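Long-range contacts in putative 5-dehydro-2-deoxygluconokinase (Bacillus halodurans C-125, PDB 2QCV), which probably catalyses the ATP-dependent phosphorylation of 5-dehydro-2-deoxy-D-gluconate, a step in the breakdown of myo-inositol, as a PfkB-family sugar kinase: residues Ala20-Asn25 with Phe39-Gly44; Asp70-Phe75 with Thr99-Thr104; Cys112-Tyr117 with Lys267-Gly272; Gly45-Ile50 with Leu143-Ala148; Ile64-Asp69 with Asp120-Tyr125. All coordinates share one frame; numbering follows the deposited sequence. Where two conformers were deposited one is given.

Contact 1 of 5, residues Ala20-Asn25 with Phe39-Gly44; sequences ACIDLN and FSKYVG
Cys21 with Gly44, Asp23 with Tyr42 and Asn25 with Ser40 are the hydrogen-bonded pairs of an antiparallel hairpin, each exchanging two backbone bonds; Asp23 N reaches Tyr42 O at 2.8 Å. The non-hydrogen-bonded pairs between them, Ile22 with Val43 and Leu24 with Lys41, add CA-H...O contacts. Polar side chains supplement this ladder. In one of its two modelled conformers, Ser40 OG may add a long second bond to Asn25 O (3.3 Å), from the face of that carbonyl opposite to Ser40 N. A water donates to Asp23 OD2 and to Val43 O, both at 2.8 Å, while OD2 itself lies 3.5 Å from Gly44 CA; any side chain on Gly44 would run into the other oxygen, OD1. Apolar contacts join Leu24 CB to Phe39 CB (4.0 Å) and Ile22 CG2 to Lys41 CG (3.9 Å), the lysine CG lying anti to the backbone N (chi1 -171°), which puts it beside Ile22. The hairpin illustrates how the small lid sheet of PfkB kinases serves assembly: Lys41 NZ bonds Thr36 O of the second subunit, and Phe39 pairs with a strand there. Strand 101-106 flanks strand 21-26, and helices 46-56 and 71-82 cover Val43.

Contact 2 of 5, residues Asp70-Phe75 with Thr99-Thr104; sequences DQHGRF and TGLAFT
His72 and Thr99 bring their CA atoms to 6.7 Å where the first turn of helix 71-82 passes the loop that leads into strand 101-106. The helix begins with a classical N-cap. Asp70 OD1 accepts from Gly73 N at 3.0 Å, in a nearly straight bond (167°) that meets the oxygen almost along its C-O axis, and more weakly from His72 N. The carboxylate thereby divides its labour, since its second oxygen faces the loop: a water donates to Asp70 OD2 (2.6 Å) and accepts from Thr99 N (2.9 Å), so helix start and strand approach share one solvent bridge.

Direct side-chain contact is slight. Thr99 OG1 sits beside its backbone nitrogen (chi1 -47°), a setting that brings the hydroxyl to 3.5 Å from His72 CB. Farther along, one methyl of Leu101, CD2, touches His72 CD2 at 4.2 Å, the two side chains crossing at about a right angle.

Much of what surrounds this sparse contact comes from the second subunit. The His72 ring stands edge-to-face with Phe103 of the second subunit, and Thr99 O accepts from Tyr117 OH of that subunit. Within the chain, strand 101-106 lies between strands 21-26 and 111-117, while Phe75, on the helix, packs on Ile22.

Contact 3 of 5, residues Cys112-Tyr117 with Lys267-Gly272; sequences CSILMY and KTFGAG
Phe269 leans on Cys112 and Ile114 just before the glycine-rich Gly-Ala-Gly turn, a PfkB signature that in relatives forms an anion hole at the start of the following helix. The contact thus joins the edge strand of the lid sheet to the approach of what is probably the phosphate-transfer site. A type II turn from Thr268 to Ala271 shapes the loop. Its third residue, Gly270, has a positive phi (82°), at which a side chain would jam against the preceding carbonyl oxygen; the same glycine is the N-cap of helix 271-284.

The aromatic ring carries most of the contact, Phe269 CG lying beside the backbone N (chi1 -41°), the setting that sends the ring to the strand. Its outer atom CZ lies 3.5 Å from Cys112 CB and 3.6 Å from Ser113 O. Two residues after the cysteine, Ile114 CG1 approaches Phe269 CE1 at 3.7 Å and Ile114 CD1 approaches Phe269 CD1 at 3.8 Å, isoleucine and ring sliding past each other in opposite directions. In the given one of two cysteine conformers, Cys112 SG makes an oblique sulfur-aromatic contact, 5.0 Å from the ring centroid, and comes within 3.8 Å of Thr268 N, a buried amide without a partner in the model. Replacing Phe269 by an alanine would probably leave Cys112 CB and Ile114 without their common apolar partner and open a gap between strand and loop. Strand 101-106 flanks strand 111-117 and sends Thr104 against the Phe269 ring, while Lys267 NZ turns away to bond Val303 O near the end of helix 289-305.

Contact 4 of 5, residues Gly45-Ile50 with Leu143-Ala148; sequences GSPANI and LVSGTA
Pro47 and Ser145 form the tight part of this contact, with CA atoms 6.1 Å apart, where helix 46-56 starts over the C-terminal end of strand 139-145. The serine hydroxymethyl lies along the pyrrolidine ring: Ser145 CB is 3.7 Å from Pro47 CD, and in the given one of two conformers Ser145 OG is 3.3 Å from that CD. One helical turn on, Ile50 CD1 meets Leu143 CD1 at 3.9 Å, the side chains crossing at about a right angle; Leu143 CG is anti to the backbone N (chi1 -174°), which carries its CD1 to Ile50. A glycine in place of Pro47 would probably leave Ser145 without the ring that flanks it, free to turn.

The other side is looser. Ser145 OG donates to Ser46 OG over 3.4 Å, a weak bond that depends on the modelled conformer, whereas Ser46 OG has its stronger partner in Asp273 OD1. The partly exposed side chain of Ser46 comes within about 4 Å of a bound triethylene glycol, probably from the crystallisation liquor. This is helix-on-sheet packing in a ribokinase-like fold: Pro47 also touches Ala16 of strand 12-17, Leu143 touches Val173 of strand 171-175, and helix 154-167 packs on Val144.

Contact 5 of 5, residues Ile64-Asp69 with Asp120-Tyr125; sequences IGKIAD and DVADLY
Tyr125, whose backbone oxygen receives Lys66 NZ, has a ring stacked with His97, while Asp120 CA lies in plane at the ring's edge. The tyrosine hydroxyl donates to Asp120 OD1 (2.9 Å) from above the carboxylate plane, 55° out of it, a bond that pins the ring across the loop. This loop contains the 3-10 turn 122-124, and the contact presses it against strand 61-67 of the large Rossmann-like sheet, near the strand's C-terminal end, where ribokinase-type folds gather their binding loops.

Lys66 is the side chain that spans the joint. It starts fully extended, CG anti to the backbone N (chi1 180°), and then bends at its third torsion, a course that lays its methylenes along the turn before the ammonium rises to a carbonyl. CG passes Ala122 O at 3.3 Å, and CD lies 3.8 Å from Tyr125 CB. The charged end has two partners: besides the tyrosine carbonyl it forms a salt bridge with Glu130, a pairing that would be expected to stabilise the positive charge in this buried setting.

Backbones and small side chains close the remainder. Ala122 CB sits 3.8 Å from Ala68 N, Asp123 CA makes a CA-H...O contact with Lys66 O, and a water accepts from Lys66 N at 3.0 Å while lying beside Asp123 O. The carboxylate of Asp123 turns elsewhere, to a salt bridge with Arg19. At the tip of the lysine, NZ stands 2.8 Å from Tyr125 O, well above the carbonyl plane (56°).

In the fold
From the N terminus, contact 1 comes first, a hairpin closing only 13 intervening residues of the lid sheet. The chain then enters helix 46-56, whose contact 4 closes a long loop onto the central sheet. Contact 5 nests inside that loop, joining strand 61-67 to a later turn, and contact 2 nests in turn inside contact 5. Contact 3 breaks this order: it opens within the loops of contacts 4 and 5 and closes 149 residues later, crossing both. Contacts 1, 2 and 3 all reach the lid sheet, whereas contacts 4 and 5 reach the large one; all but contact 4 touch the second subunit. Interleaved loops thus tie lid, central sheet and subunit interface together.

Contact 1 of 5, residues Ala20-Asn25 with Phe39-Gly44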
# COMPACT_ATOMS: atom_id res chain seq x y z
N ALA A 20 0.19 2.88 -23.30
CA ALA A 20 1.03 2.23 -24.29
C ALA A 20 1.83 1.19 -23.52
O ALA A 20 2.53 1.53 -22.55
CB ALA A 20 1.95 3.20 -25.01
N CYS A 21 1.66 -0.09 -23.86
CA CYS A 21 2.32 -1.12 -23.10
C CYS A 21 2.92 -2.17 -24.04
O CYS A 21 3.08 -1.94 -25.23
CB CYS A 21 1.32 -1.73 -22.11
SG CYS A 21 -0.00 -2.52 -22.89
N ILE A 22 3.33 -3.29 -23.47
CA ILE A 22 3.88 -4.41 -24.23
C ILE A 22 2.86 -5.53 -24.34
O ILE A 22 2.31 -6.00 -23.34
CB ILE A 22 5.14 -4.96 -23.55
CG1 ILE A 22 6.22 -3.86 -23.48
CG2 ILE A 22 5.70 -6.24 -24.31
CD1 ILE A 22 6.67 -3.41 -24.86
N ASP A 23 2.65 -5.97 -25.57
CA ASP A 23 1.92 -7.20 -25.83
C ASP A 23 2.96 -8.29 -26.16
O ASP A 23 3.91 -8.07 -26.94
CB ASP A 23 0.97 -7.04 -26.99
CG ASP A 23 -0.30 -6.28 -26.64
OD1 ASP A 23 -0.50 -5.88 -25.47
OD2 ASP A 23 -1.10 -6.09 -27.56
N LEU A 24 2.76 -9.45 -25.56
CA LEU A 24 3.59 -10.63 -25.81
C LEU A 24 2.65 -11.67 -26.40
O LEU A 24 1.87 -12.31 -25.71
CB LEU A 24 4.28 -11.06 -24.52
CG LEU A 24 5.38 -10.06 -24.10
CD1 LEU A 24 5.72 -10.09 -22.62
CD2 LEU A 24 6.61 -10.27 -24.93
N ASN A 25 2.73 -11.78 -27.71
CA ASN A 25 1.88 -12.64 -28.48
C ASN A 25 2.45 -14.03 -28.71
O ASN A 25 3.55 -14.18 -29.18
CB ASN A 25 1.62 -11.98 -29.82
CG ASN A 25 0.87 -10.67 -29.67
OD1 ASN A 25 1.37 -9.62 -30.07
ND2 ASN A 25 -0.29 -10.72 -29.02
N PHE A 39 7.11 -16.04 -27.46
CA PHE A 39 6.22 -14.87 -27.53
C PHE A 39 6.89 -13.78 -28.33
O PHE A 39 8.10 -13.56 -28.17
CB PHE A 39 5.93 -14.32 -26.12
CG PHE A 39 5.14 -15.27 -25.26
CD1 PHE A 39 3.75 -15.26 -25.27
CD2 PHE A 39 5.79 -16.17 -24.44
CE1 PHE A 39 3.02 -16.13 -24.48
CE2 PHE A 39 5.07 -17.06 -23.65
CZ PHE A 39 3.68 -17.05 -23.68
N SER A 40 6.11 -13.11 -29.19
CA SER A 40 6.62 -11.97 -29.95
C SER A 40 6.18 -10.66 -29.29
O SER A 40 5.04 -10.52 -28.84
CB SER A 40 6.17 -12.04 -31.41
OG SER A 40 4.77 -12.20 -31.46
N LYS A 41 7.12 -9.72 -29.22
CA LYS A 41 6.96 -8.42 -28.57
C LYS A 41 6.38 -7.37 -29.51
O LYS A 41 6.96 -7.08 -30.57
CB LYS A 41 8.31 -7.94 -28.08
CG LYS A 41 8.29 -6.73 -27.21
CD LYS A 41 9.68 -6.29 -26.82
CE LYS A 41 10.42 -5.67 -27.99
NZ LYS A 41 11.78 -5.23 -27.62
N TYR A 42 5.27 -6.78 -29.09
CA TYR A 42 4.62 -5.69 -29.83
C TYR A 42 4.25 -4.57 -28.86
O TYR A 42 4.17 -4.77 -27.64
CB TYR A 42 3.34 -6.19 -30.49
CG TYR A 42 3.58 -7.17 -31.57
CD1 TYR A 42 3.92 -6.74 -32.85
CD2 TYR A 42 3.48 -8.52 -31.35
CE1 TYR A 42 4.14 -7.64 -33.85
CE2 TYR A 42 3.71 -9.42 -32.34
CZ TYR A 42 4.05 -8.98 -33.58
OH TYR A 42 4.25 -9.90 -34.58
N VAL A 43 4.02 -3.37 -29.39
CA VAL A 43 3.41 -2.32 -28.58
C VAL A 43 1.92 -2.70 -28.50
O VAL A 43 1.29 -3.09 -29.52
CB VAL A 43 3.54 -0.91 -29.21
CG1 VAL A 43 2.74 0.13 -28.37
CG2 VAL A 43 5.01 -0.51 -29.37
N GLY A 44 1.34 -2.55 -27.33
CA GLY A 44 -0.12 -2.71 -27.17
C GLY A 44 -0.71 -1.63 -26.30
O GLY A 44 -0.05 -0.62 -26.02
O HOH W 1 -0.26 -5.33 -30.12

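Contact 2 of 5, residues Asp70-Phe75 with Thr99-Thr104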
# COMPACT_ATOMS: atom_id res chain seq x y z
N ASP A 70 13.06 2.12 -18.94
CA ASP A 70 13.71 0.85 -19.21
C ASP A 70 13.57 0.45 -20.67
O ASP A 70 13.04 1.22 -21.49
CB ASP A 70 13.19 -0.24 -18.26
CG ASP A 70 11.72 -0.61 -18.47
OD1 ASP A 70 11.14 -0.49 -19.56
OD2 ASP A 70 11.11 -1.04 -17.47
N GLN A 71 14.04 -0.75 -21.00
CA GLN A 71 14.02 -1.22 -22.40
C GLN A 71 12.63 -1.37 -22.98
O GLN A 71 12.44 -1.23 -24.18
CB GLN A 71 14.77 -2.53 -22.57
CG GLN A 71 16.24 -2.43 -22.16
CD GLN A 71 16.51 -2.81 -20.73
OE1 GLN A 71 15.72 -2.51 -19.84
NE2 GLN A 71 17.66 -3.47 -20.49
N HIS A 72 11.64 -1.67 -22.15
CA HIS A 72 10.30 -1.76 -22.69
C HIS A 72 9.75 -0.35 -23.03
O HIS A 72 9.19 -0.15 -24.10
CB HIS A 72 9.39 -2.49 -21.72
CG HIS A 72 9.60 -3.97 -21.69
ND1 HIS A 72 10.22 -4.66 -22.71
CD2 HIS A 72 9.21 -4.91 -20.79
CE1 HIS A 72 10.26 -5.95 -22.41
NE2 HIS A 72 9.63 -6.13 -21.26
N GLY A 73 9.93 0.61 -22.13
CA GLY A 73 9.51 1.97 -22.42
C GLY A 73 10.25 2.52 -23.63
O GLY A 73 9.65 3.15 -24.46
N ARG A 74 11.55 2.28 -23.74
CA ARG A 74 12.29 2.81 -24.89
C ARG A 74 11.90 2.16 -26.19
O ARG A 74 11.88 2.82 -27.24
CB ARG A 74 13.79 2.72 -24.67
CG ARG A 74 14.23 3.56 -23.52
CD ARG A 74 15.73 3.66 -23.43
NE ARG A 74 16.40 2.42 -23.01
CZ ARG A 74 16.60 2.03 -21.75
NH1 ARG A 74 16.19 2.76 -20.73
NH2 ARG A 74 17.25 0.91 -21.52
N PHE A 75 11.57 0.87 -26.15
CA PHE A 75 11.02 0.22 -27.33
C PHE A 75 9.70 0.84 -27.78
O PHE A 75 9.49 1.06 -28.98
CB PHE A 75 10.83 -1.27 -27.10
CG PHE A 75 9.96 -1.93 -28.12
CD1 PHE A 75 10.42 -2.16 -29.40
CD2 PHE A 75 8.64 -2.28 -27.79
CE1 PHE A 75 9.60 -2.74 -30.35
CE2 PHE A 75 7.81 -2.87 -28.73
CZ PHE A 75 8.28 -3.11 -30.00
N THR A 99 6.28 -1.24 -17.14
CA THR A 99 5.32 -1.25 -18.22
C THR A 99 4.30 -2.35 -18.05
O THR A 99 4.65 -3.48 -17.69
CB THR A 99 6.06 -1.46 -19.58
OG1 THR A 99 7.21 -0.59 -19.67
CG2 THR A 99 5.11 -1.24 -20.80
N GLY A 100 3.03 -2.06 -18.30
CA GLY A 100 2.06 -3.17 -18.29
C GLY A 100 2.36 -4.19 -19.37
O GLY A 100 2.97 -3.86 -20.40
N LEU A 101 1.96 -5.43 -19.13
CA LEU A 101 2.26 -6.55 -20.04
C LEU A 101 0.99 -7.33 -20.29
O LEU A 101 0.23 -7.63 -19.35
CB LEU A 101 3.27 -7.54 -19.42
CG LEU A 101 4.65 -7.03 -19.03
CD1 LEU A 101 5.47 -8.13 -18.29
CD2 LEU A 101 5.39 -6.53 -20.25
N ALA A 102 0.76 -7.67 -21.54
CA ALA A 102 -0.36 -8.54 -21.89
C ALA A 102 0.20 -9.77 -22.58
O ALA A 102 0.72 -9.67 -23.68
CB ALA A 102 -1.34 -7.78 -22.80
N PHE A 103 0.12 -10.94 -21.94
CA PHE A 103 0.46 -12.19 -22.60
C PHE A 103 -0.81 -12.75 -23.21
O PHE A 103 -1.83 -12.88 -22.53
CB PHE A 103 0.98 -13.22 -21.61
CG PHE A 103 2.31 -12.88 -21.00
CD1 PHE A 103 2.39 -12.01 -19.91
CD2 PHE A 103 3.47 -13.47 -21.49
CE1 PHE A 103 3.63 -11.72 -19.36
CE2 PHE A 103 4.70 -13.20 -20.91
CZ PHE A 103 4.78 -12.32 -19.88
N THR A 104 -0.75 -13.12 -24.48
CA THR A 104 -2.00 -13.52 -25.15
C THR A 104 -2.05 -15.02 -25.26
O THR A 104 -1.04 -15.67 -25.52
CB THR A 104 -2.12 -12.91 -26.55
OG1 THR A 104 -1.02 -13.39 -27.34
CG2 THR A 104 -2.11 -11.40 -26.46
O HOH W 2 8.81 -2.14 -18.10

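Contact 3 of 5, residues Cys112-Tyr117 with Lys267-Gly272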
# COMPACT_ATOMS: atom_id res chain seq x y z
N CYS A 112 -9.80 -16.71 -26.96
CA CYS A 112 -8.60 -15.89 -26.77
C CYS A 112 -8.73 -15.09 -25.48
O CYS A 112 -9.82 -14.62 -25.15
CB CYS A 112 -8.43 -14.90 -27.94
SG CYS A 112 -8.35 -15.60 -29.61
N SER A 113 -7.62 -14.89 -24.77
CA SER A 113 -7.64 -14.17 -23.50
C SER A 113 -6.24 -13.65 -23.20
O SER A 113 -5.28 -14.05 -23.85
CB SER A 113 -8.09 -15.09 -22.37
OG SER A 113 -7.23 -16.19 -22.24
N ILE A 114 -6.14 -12.76 -22.22
CA ILE A 114 -4.89 -12.12 -21.89
C ILE A 114 -4.59 -12.39 -20.42
O ILE A 114 -5.49 -12.29 -19.55
CB ILE A 114 -4.96 -10.60 -22.20
CG1 ILE A 114 -4.80 -10.35 -23.71
CG2 ILE A 114 -3.91 -9.80 -21.45
CD1 ILE A 114 -5.22 -8.95 -24.15
N LEU A 115 -3.34 -12.76 -20.13
CA LEU A 115 -2.82 -12.75 -18.77
C LEU A 115 -2.15 -11.38 -18.62
O LEU A 115 -1.16 -11.09 -19.31
CB LEU A 115 -1.84 -13.92 -18.58
CG LEU A 115 -1.13 -14.07 -17.22
CD1 LEU A 115 -2.12 -13.91 -16.07
CD2 LEU A 115 -0.44 -15.39 -17.16
N MSE A 116 -2.72 -10.50 -17.80
CA MSE A 116 -2.29 -9.12 -17.70
C MSE A 116 -1.47 -8.82 -16.46
O MSE A 116 -1.78 -9.27 -15.36
CB MSE A 116 -3.51 -8.19 -17.71
CG MSE A 116 -3.18 -6.72 -17.80
SE MSE A 116 -2.82 -6.14 -19.67
CE MSE A 116 -1.87 -4.40 -19.30
N TYR A 117 -0.38 -8.08 -16.65
CA TYR A 117 0.39 -7.49 -15.56
C TYR A 117 0.00 -6.00 -15.57
O TYR A 117 0.38 -5.28 -16.47
CB TYR A 117 1.89 -7.68 -15.82
CG TYR A 117 2.33 -9.09 -15.49
CD1 TYR A 117 1.88 -10.19 -16.23
CD2 TYR A 117 3.16 -9.32 -14.41
CE1 TYR A 117 2.29 -11.47 -15.90
CE2 TYR A 117 3.57 -10.61 -14.06
CZ TYR A 117 3.13 -11.67 -14.82
OH TYR A 117 3.52 -12.94 -14.45
N LYS A 267 -7.19 -14.40 -34.03
CA LYS A 267 -7.08 -13.81 -32.68
C LYS A 267 -7.91 -12.53 -32.58
O LYS A 267 -7.72 -11.62 -33.39
CB LYS A 267 -5.60 -13.44 -32.40
CG LYS A 267 -5.04 -12.33 -33.36
CD LYS A 267 -3.65 -12.62 -33.93
CE LYS A 267 -3.29 -11.65 -35.10
NZ LYS A 267 -3.98 -11.94 -36.41
N THR A 268 -8.80 -12.41 -31.59
CA THR A 268 -9.71 -11.27 -31.59
C THR A 268 -9.17 -9.99 -30.96
O THR A 268 -9.83 -8.93 -31.04
CB THR A 268 -11.02 -11.61 -30.92
OG1 THR A 268 -10.78 -12.03 -29.58
CG2 THR A 268 -11.74 -12.72 -31.73
N PHE A 269 -7.98 -10.05 -30.38
CA PHE A 269 -7.41 -8.86 -29.74
C PHE A 269 -7.26 -7.77 -30.79
O PHE A 269 -6.94 -8.04 -31.94
CB PHE A 269 -6.02 -9.13 -29.18
CG PHE A 269 -5.89 -10.44 -28.50
CD1 PHE A 269 -6.52 -10.66 -27.28
CD2 PHE A 269 -5.17 -11.48 -29.11
CE1 PHE A 269 -6.41 -11.88 -26.64
CE2 PHE A 269 -5.06 -12.72 -28.48
CZ PHE A 269 -5.67 -12.92 -27.24
N GLY A 270 -7.44 -6.53 -30.37
CA GLY A 270 -7.20 -5.42 -31.31
C GLY A 270 -8.31 -5.09 -32.29
O GLY A 270 -8.20 -4.09 -33.00
N ALA A 271 -9.37 -5.92 -32.36
CA ALA A 271 -10.50 -5.67 -33.25
C ALA A 271 -11.03 -4.26 -33.02
O ALA A 271 -11.29 -3.52 -33.96
CB ALA A 271 -11.63 -6.72 -33.03
N GLY A 272 -11.22 -3.91 -31.76
CA GLY A 272 -11.87 -2.64 -31.40
C GLY A 272 -11.02 -1.42 -31.68
O GLY A 272 -11.53 -0.34 -31.98

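Contact 4 of 5, residues Gly45-Ile50 with Leu143-Ala148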
# COMPACT_ATOMS: atom_id res chain seq x y z
N GLY A 45 -1.96 -1.82 -25.89
CA GLY A 45 -2.68 -0.81 -25.15
C GLY A 45 -3.63 -0.19 -26.13
O GLY A 45 -3.23 0.20 -27.24
N SER A 46 -4.90 -0.07 -25.74
CA SER A 46 -5.92 0.47 -26.67
C SER A 46 -5.60 1.82 -27.34
O SER A 46 -5.60 1.87 -28.57
CB SER A 46 -7.29 0.48 -26.00
OG SER A 46 -8.19 1.20 -26.80
N PRO A 47 -5.33 2.90 -26.57
CA PRO A 47 -5.01 4.14 -27.29
C PRO A 47 -3.74 4.12 -28.13
O PRO A 47 -3.69 4.76 -29.17
CB PRO A 47 -4.95 5.20 -26.19
CG PRO A 47 -4.81 4.47 -24.93
CD PRO A 47 -5.34 3.09 -25.11
N ALA A 48 -2.71 3.41 -27.69
CA ALA A 48 -1.52 3.17 -28.49
C ALA A 48 -1.83 2.48 -29.81
O ALA A 48 -1.38 2.91 -30.90
CB ALA A 48 -0.44 2.36 -27.65
N ASN A 49 -2.59 1.40 -29.75
CA ASN A 49 -3.01 0.68 -30.94
C ASN A 49 -3.79 1.59 -31.89
O ASN A 49 -3.66 1.49 -33.12
CB ASN A 49 -3.93 -0.50 -30.58
CG ASN A 49 -3.21 -1.62 -29.96
OD1 ASN A 49 -1.97 -1.75 -30.08
ND2 ASN A 49 -3.98 -2.47 -29.25
N ILE A 50 -4.64 2.43 -31.32
CA ILE A 50 -5.48 3.31 -32.15
C ILE A 50 -4.57 4.31 -32.89
O ILE A 50 -4.73 4.53 -34.09
CB ILE A 50 -6.58 4.02 -31.33
CG1 ILE A 50 -7.61 3.00 -30.85
CG2 ILE A 50 -7.31 5.12 -32.19
CD1 ILE A 50 -8.66 3.57 -29.87
N LEU A 143 -8.60 11.46 -28.32
CA LEU A 143 -9.14 10.12 -28.11
C LEU A 143 -8.82 9.72 -26.66
O LEU A 143 -7.66 9.63 -26.24
CB LEU A 143 -8.52 9.13 -29.11
CG LEU A 143 -9.05 7.67 -29.16
CD1 LEU A 143 -8.80 6.87 -27.89
CD2 LEU A 143 -10.49 7.60 -29.55
N VAL A 144 -9.86 9.50 -25.90
CA VAL A 144 -9.77 9.08 -24.50
C VAL A 144 -10.16 7.62 -24.41
O VAL A 144 -11.21 7.24 -24.93
CB VAL A 144 -10.75 9.90 -23.68
CG1 VAL A 144 -10.81 9.37 -22.22
CG2 VAL A 144 -10.38 11.42 -23.77
N SER A 145 -9.31 6.77 -23.84
CA SER A 145 -9.70 5.39 -23.60
C SER A 145 -10.19 5.21 -22.15
O SER A 145 -9.63 5.79 -21.18
CB SER A 145 -8.58 4.39 -24.02
OG SER A 145 -8.42 4.32 -25.45
N GLY A 146 -11.25 4.43 -22.01
CA GLY A 146 -11.85 4.19 -20.71
C GLY A 146 -10.94 3.63 -19.63
O GLY A 146 -11.09 3.97 -18.46
N THR A 147 -10.00 2.77 -20.01
CA THR A 147 -9.16 2.13 -19.00
C THR A 147 -8.26 3.15 -18.31
O THR A 147 -7.86 2.95 -17.16
CB THR A 147 -8.36 0.94 -19.59
OG1 THR A 147 -9.31 -0.03 -20.04
CG2 THR A 147 -7.42 0.31 -18.57
N ALA A 148 -7.95 4.25 -19.00
CA ALA A 148 -7.14 5.32 -18.40
C ALA A 148 -7.86 6.01 -17.22
O ALA A 148 -7.24 6.76 -16.48
CB ALA A 148 -6.73 6.35 -19.45

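Contact 5 of 5, residues Ile64-Asp69 with Asp120-Tyr125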
# COMPACT_ATOMS: atom_id res chain seq x y z
N ILE A 64 -0.35 11.20 -25.46
CA ILE A 64 -0.07 11.62 -24.08
C ILE A 64 -0.07 10.37 -23.23
O ILE A 64 -1.10 9.71 -23.06
CB ILE A 64 -1.09 12.65 -23.54
CG1 ILE A 64 -1.11 13.90 -24.45
CG2 ILE A 64 -0.74 13.05 -22.07
CD1 ILE A 64 -2.31 14.80 -24.23
N GLY A 65 1.10 10.00 -22.73
CA GLY A 65 1.17 8.83 -21.86
C GLY A 65 2.49 8.72 -21.12
O GLY A 65 3.45 9.42 -21.45
N LYS A 66 2.51 7.85 -20.12
CA LYS A 66 3.69 7.61 -19.32
C LYS A 66 4.23 6.22 -19.61
O LYS A 66 3.46 5.25 -19.72
CB LYS A 66 3.39 7.79 -17.86
CG LYS A 66 4.57 7.54 -16.92
CD LYS A 66 4.38 8.14 -15.53
CE LYS A 66 4.67 9.66 -15.50
NZ LYS A 66 4.35 10.25 -14.13
N ILE A 67 5.55 6.18 -19.75
CA ILE A 67 6.28 4.96 -20.07
C ILE A 67 7.39 4.71 -19.03
O ILE A 67 7.86 5.62 -18.36
CB ILE A 67 6.89 5.01 -21.51
CG1 ILE A 67 7.84 6.21 -21.68
CG2 ILE A 67 5.79 5.01 -22.58
CD1 ILE A 67 8.65 6.27 -23.01
N ALA A 68 7.80 3.45 -18.90
CA ALA A 68 8.85 3.05 -17.94
C ALA A 68 10.23 3.52 -18.42
O ALA A 68 10.48 3.70 -19.60
CB ALA A 68 8.83 1.51 -17.77
N ASP A 69 11.11 3.75 -17.47
CA ASP A 69 12.50 4.10 -17.73
C ASP A 69 13.32 2.84 -17.88
O ASP A 69 14.18 2.54 -17.03
CB ASP A 69 13.01 4.91 -16.56
CG ASP A 69 14.35 5.54 -16.82
OD1 ASP A 69 14.74 5.68 -18.00
OD2 ASP A 69 15.00 5.88 -15.83
N ASP A 120 0.11 -1.11 -10.57
CA ASP A 120 1.10 -0.03 -10.41
C ASP A 120 1.98 0.13 -11.63
O ASP A 120 3.17 0.46 -11.53
CB ASP A 120 1.95 -0.25 -9.16
CG ASP A 120 1.15 -0.04 -7.90
OD1 ASP A 120 0.26 0.85 -7.88
OD2 ASP A 120 1.38 -0.78 -6.93
N VAL A 121 1.39 -0.05 -12.79
CA VAL A 121 2.14 0.11 -14.02
C VAL A 121 2.33 1.60 -14.34
O VAL A 121 1.53 2.45 -13.89
CB VAL A 121 1.53 -0.70 -15.20
CG1 VAL A 121 1.72 -2.17 -14.93
CG2 VAL A 121 0.07 -0.33 -15.58
N ALA A 122 3.40 1.89 -15.09
CA ALA A 122 3.78 3.24 -15.42
C ALA A 122 2.63 4.07 -16.02
O ALA A 122 2.49 5.24 -15.70
CB ALA A 122 4.99 3.24 -16.37
N ASP A 123 1.83 3.48 -16.92
CA ASP A 123 0.82 4.30 -17.62
C ASP A 123 -0.23 4.91 -16.69
O ASP A 123 -0.82 5.93 -17.04
CB ASP A 123 0.19 3.58 -18.77
CG ASP A 123 -0.65 2.38 -18.34
OD1 ASP A 123 -1.79 2.58 -17.89
OD2 ASP A 123 -0.21 1.25 -18.56
N LEU A 124 -0.42 4.30 -15.53
CA LEU A 124 -1.41 4.75 -14.57
C LEU A 124 -0.90 5.91 -13.73
O LEU A 124 -1.70 6.54 -13.05
CB LEU A 124 -1.84 3.59 -13.66
CG LEU A 124 -2.59 2.44 -14.35
CD1 LEU A 124 -2.85 1.29 -13.33
CD2 LEU A 124 -3.85 2.94 -14.99
N TYR A 125 0.39 6.22 -13.80
CA TYR A 125 0.98 7.34 -13.08
C TYR A 125 1.09 8.63 -13.89
O TYR A 125 1.68 9.59 -13.43
CB TYR A 125 2.35 6.92 -12.51
CG TYR A 125 2.13 6.00 -11.36
CD1 TYR A 125 1.86 6.53 -10.10
CD2 TYR A 125 2.05 4.62 -11.53
CE1 TYR A 125 1.58 5.74 -9.04
CE2 TYR A 125 1.78 3.78 -10.44
CZ TYR A 125 1.54 4.36 -9.20
OH TYR A 125 1.27 3.60 -8.10
O HOH W 3 -0.23 6.92 -19.50